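Local coordinates for type II secretion system protein F (Vibrio cholerae, PDB 2VMA), which belongs to the inner-membrane complex of the type II secretion system and is probably required for energy-dependent export of proteases and toxins from the periplasm, at residues Ser10-Ala15 with Asn105-Arg110. Residues are numbered along the deposited sequence; the frame is centred on the assembly and turned at random. Where two conformers were deposited one is given.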
ATOM      1  N   SER A  10       0.190   6.494   7.367  1.00 20.46           N
ATOM      2  CA  SER A  10       0.699   5.847   8.583  1.00 20.51           C
ATOM      3  C   SER A  10       1.077   4.384   8.298  1.00 20.69           C
ATOM      4  O   SER A  10       0.550   3.769   7.369  1.00 20.25           O
ATOM      5  CB  SER A  10      -0.340   5.926   9.694  1.00 20.35           C
ATOM      6  OG  SER A  10      -1.316   4.911   9.548  1.00 21.89           O
ATOM      7  N   THR A  11       1.998   3.833   9.088  1.00 21.20           N
ATOM      8  CA  THR A  11       2.436   2.461   8.847  1.00 21.19           C
ATOM      9  C   THR A  11       1.277   1.472   9.028  1.00 20.48           C
ATOM     10  O   THR A  11       1.190   0.531   8.270  1.00 19.96           O
ATOM     11  CB  THR A  11       3.681   2.045   9.666  1.00 21.30           C
ATOM     12  OG1 THR A  11       3.350   1.875  11.050  1.00 24.35           O
ATOM     13  CG2 THR A  11       4.790   3.058   9.527  1.00 20.77           C
ATOM     14  N   PRO A  12       0.385   1.688  10.021  1.00 20.75           N
ATOM     15  CA  PRO A  12      -0.806   0.811  10.060  1.00 20.34           C
ATOM     16  C   PRO A  12      -1.760   0.977   8.881  1.00 19.89           C
ATOM     17  O   PRO A  12      -2.344  -0.010   8.450  1.00 18.92           O
ATOM     18  CB  PRO A  12      -1.504   1.173  11.387  1.00 20.52           C
ATOM     19  CG  PRO A  12      -0.565   2.097  12.117  1.00 21.12           C
ATOM     20  CD  PRO A  12       0.401   2.655  11.142  1.00 20.66           C
ATOM     21  N   ASP A  13      -1.901   2.200   8.363  1.00 19.48           N
ATOM     22  CA  ASP A  13      -2.740   2.432   7.188  1.00 19.63           C
ATOM     23  C   ASP A  13      -2.184   1.762   5.932  1.00 18.49           C
ATOM     24  O   ASP A  13      -2.952   1.212   5.157  1.00 18.41           O
ATOM     25  CB  ASP A  13      -2.988   3.927   6.942  1.00 20.10           C
ATOM     26  CG  ASP A  13      -4.098   4.492   7.848  1.00 23.73           C
ATOM     27  OD1 ASP A  13      -5.050   3.745   8.178  1.00 27.67           O
ATOM     28  OD2 ASP A  13      -4.030   5.678   8.204  1.00 24.94           O
ATOM     29  N   LEU A  14      -0.866   1.815   5.731  1.00 17.55           N
ATOM     30  CA  LEU A  14      -0.247   1.047   4.665  1.00 17.26           C
ATOM     31  C   LEU A  14      -0.414  -0.457   4.895  1.00 16.22           C
ATOM     32  O   LEU A  14      -0.662  -1.171   3.947  1.00 14.99           O
ATOM     33  CB  LEU A  14       1.246   1.390   4.472  1.00 17.58           C
ATOM     34  CG  LEU A  14       1.890   0.762   3.222  1.00 17.62           C
ATOM     35  CD1 LEU A  14       1.089   1.106   1.945  1.00 17.64           C
ATOM     36  CD2 LEU A  14       3.361   1.212   3.056  1.00 18.33           C
ATOM     37  N   ALA A  15      -0.227  -0.948   6.126  1.00 16.26           N
ATOM     38  CA  ALA A  15      -0.424  -2.372   6.401  1.00 16.18           C
ATOM     39  C   ALA A  15      -1.841  -2.857   6.029  1.00 15.58           C
ATOM     40  O   ALA A  15      -2.009  -3.924   5.432  1.00 15.58           O
ATOM     41  CB  ALA A  15      -0.073  -2.730   7.887  1.00 16.27           C
ATOM     42  N   ASN A 105       4.436  -6.471   9.888  1.00 20.15           N
ATOM     43  CA  ASN A 105       5.537  -6.603  10.846  1.00 20.82           C
ATOM     44  C   ASN A 105       6.198  -5.250  11.112  1.00 21.00           C
ATOM     45  O   ASN A 105       6.514  -4.933  12.244  1.00 20.49           O
ATOM     46  CB  ASN A 105       6.574  -7.640  10.366  1.00 21.38           C
ATOM     47  CG  ASN A 105       6.145  -9.078  10.623  1.00 21.47           C
ATOM     48  OD1 ASN A 105       6.351  -9.959   9.781  1.00 24.69           O
ATOM     49  ND2 ASN A 105       5.560  -9.327  11.787  1.00 22.45           N
ATOM     50  N   ARG A 106       6.352  -4.450  10.058  1.00 21.61           N
ATOM     51  CA  ARG A 106       6.815  -3.065  10.159  1.00 22.30           C
ATOM     52  C   ARG A 106       5.925  -2.227  11.090  1.00 22.38           C
ATOM     53  O   ARG A 106       6.439  -1.598  12.003  1.00 23.06           O
ATOM     54  CB  ARG A 106       6.905  -2.412   8.766  1.00 22.37           C
ATOM     55  CG  ARG A 106       7.182  -0.911   8.791  1.00 24.34           C
ATOM     56  CD  ARG A 106       7.795  -0.404   7.474  1.00 25.97           C
ATOM     57  NE  ARG A 106       7.988   1.049   7.417  1.00 26.45           N
ATOM     58  CZ  ARG A 106       8.846   1.753   8.169  1.00 29.00           C
ATOM     59  NH1 ARG A 106       9.596   1.165   9.105  1.00 28.97           N
ATOM     60  NH2 ARG A 106       8.937   3.082   8.013  1.00 27.92           N
ATOM     61  N   GLN A 107       4.614  -2.228  10.859  1.00 22.43           N
ATOM     62  CA  GLN A 107       3.661  -1.540  11.744  1.00 22.61           C
ATOM     63  C   GLN A 107       3.825  -1.961  13.209  1.00 22.67           C
ATOM     64  O   GLN A 107       3.943  -1.107  14.081  1.00 20.52           O
ATOM     65  CB  GLN A 107       2.213  -1.788  11.302  1.00 22.75           C
ATOM     66  CG  GLN A 107       1.180  -1.317  12.316  1.00 24.10           C
ATOM     67  CD  GLN A 107       0.458  -2.441  12.984  1.00 25.67           C
ATOM     68  OE1 GLN A 107       0.642  -2.687  14.171  1.00 28.94           O
ATOM     69  NE2 GLN A 107      -0.404  -3.120  12.234  1.00 26.78           N
ATOM     70  N   LYS A 108       3.817  -3.271  13.449  1.00 23.39           N
ATOM     71  CA  LYS A 108       3.912  -3.861  14.796  0.50 24.00           C
ATOM     72  C   LYS A 108       5.178  -3.421  15.511  1.00 24.55           C
ATOM     73  O   LYS A 108       5.145  -2.927  16.646  1.00 24.07           O
ATOM     74  CB  LYS A 108       3.915  -5.402  14.718  0.50 24.14           C
ATOM     75  CG  LYS A 108       2.561  -6.072  14.463  0.50 24.28           C
ATOM     76  CD  LYS A 108       2.741  -7.588  14.272  0.50 24.43           C
ATOM     77  CE  LYS A 108       1.419  -8.319  14.038  0.50 24.57           C
ATOM     78  NZ  LYS A 108       0.522  -8.263  15.238  0.50 25.41           N
HETATM   79  N   MSE A 109       6.308  -3.617  14.842  1.00 25.08           N
HETATM   80  CA  MSE A 109       7.609  -3.246  15.396  1.00 27.29           C
HETATM   81  C   MSE A 109       7.710  -1.759  15.653  1.00 26.10           C
HETATM   82  O   MSE A 109       8.132  -1.347  16.713  1.00 26.79           O
HETATM   83  CB  MSE A 109       8.731  -3.641  14.450  1.00 26.64           C
HETATM   84  CG  MSE A 109       8.921  -5.114  14.312  1.00 29.23           C
HETATM   85 SE   MSE A 109       9.976  -5.504  12.704  1.00 33.56          SE
HETATM   86  CE  MSE A 109      11.542  -4.365  13.051  1.00 30.34           C
ATOM     87  N   ARG A 110       7.320  -0.961  14.668  1.00 26.33           N
ATOM     88  CA  ARG A 110       7.385   0.487  14.767  1.00 26.11           C
ATOM     89  C   ARG A 110       6.466   1.044  15.850  1.00 25.58           C
ATOM     90  O   ARG A 110       6.871   1.932  16.619  1.00 24.82           O
ATOM     91  CB  ARG A 110       6.985   1.087  13.433  1.00 26.52           C
ATOM     92  CG  ARG A 110       7.430   2.468  13.222  1.00 28.00           C
ATOM     93  CD  ARG A 110       8.383   2.572  12.043  1.00 29.22           C
ATOM     94  NE  ARG A 110       8.920   3.921  12.040  1.00 30.44           N
ATOM     95  CZ  ARG A 110      10.201   4.268  11.888  1.00 30.88           C
ATOM     96  NH1 ARG A 110      11.161   3.369  11.646  1.00 29.55           N
ATOM     97  NH2 ARG A 110      10.509   5.555  11.953  1.00 28.33           N
TER
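T11 and Q107 carry a surface helix-helix contact in which the first turn of helix 11-26 leans on the middle of the long C-terminal helix 92-120. The two short segments run nearly antiparallel, 158° apart, with axes 8.6 Å from each other at closest approach. T11 faces its partner: with chi1 at 72°, OG1 is tucked between the T11 N and C atoms and comes to rest on the Q107 backbone, 3.5 Å from Q107 CA, while CG2 lies over one face of the R106 guanidinium, 4.3 Å from R106 NE. Q107 sends CG out anti to its backbone N (chi1 169°), which lays that methylene against P12, 3.7 Å from P12 CA; the chain then bends at chi2, and the Q107 side chain crosses that of P12 at about a right angle. One turn on, the buried A15 adds its CB, 4.2 Å from Q107 CB. Within this all-helical cytoplasmic domain of the GSP F family, the contact pairs the first helix with the last, and the A15 side chain is about 12 Å from the bound calcium, to which E97 and D101 of the same long helix are ligands. S10 is the N-cap of helix 11-26, its OG accepting from D13 N at 3.0 Å, and D13 OD2 forms a salt bridge with K44. R106 NH2 stands over one face of the R110 guanidinium, nearer its border than its centre.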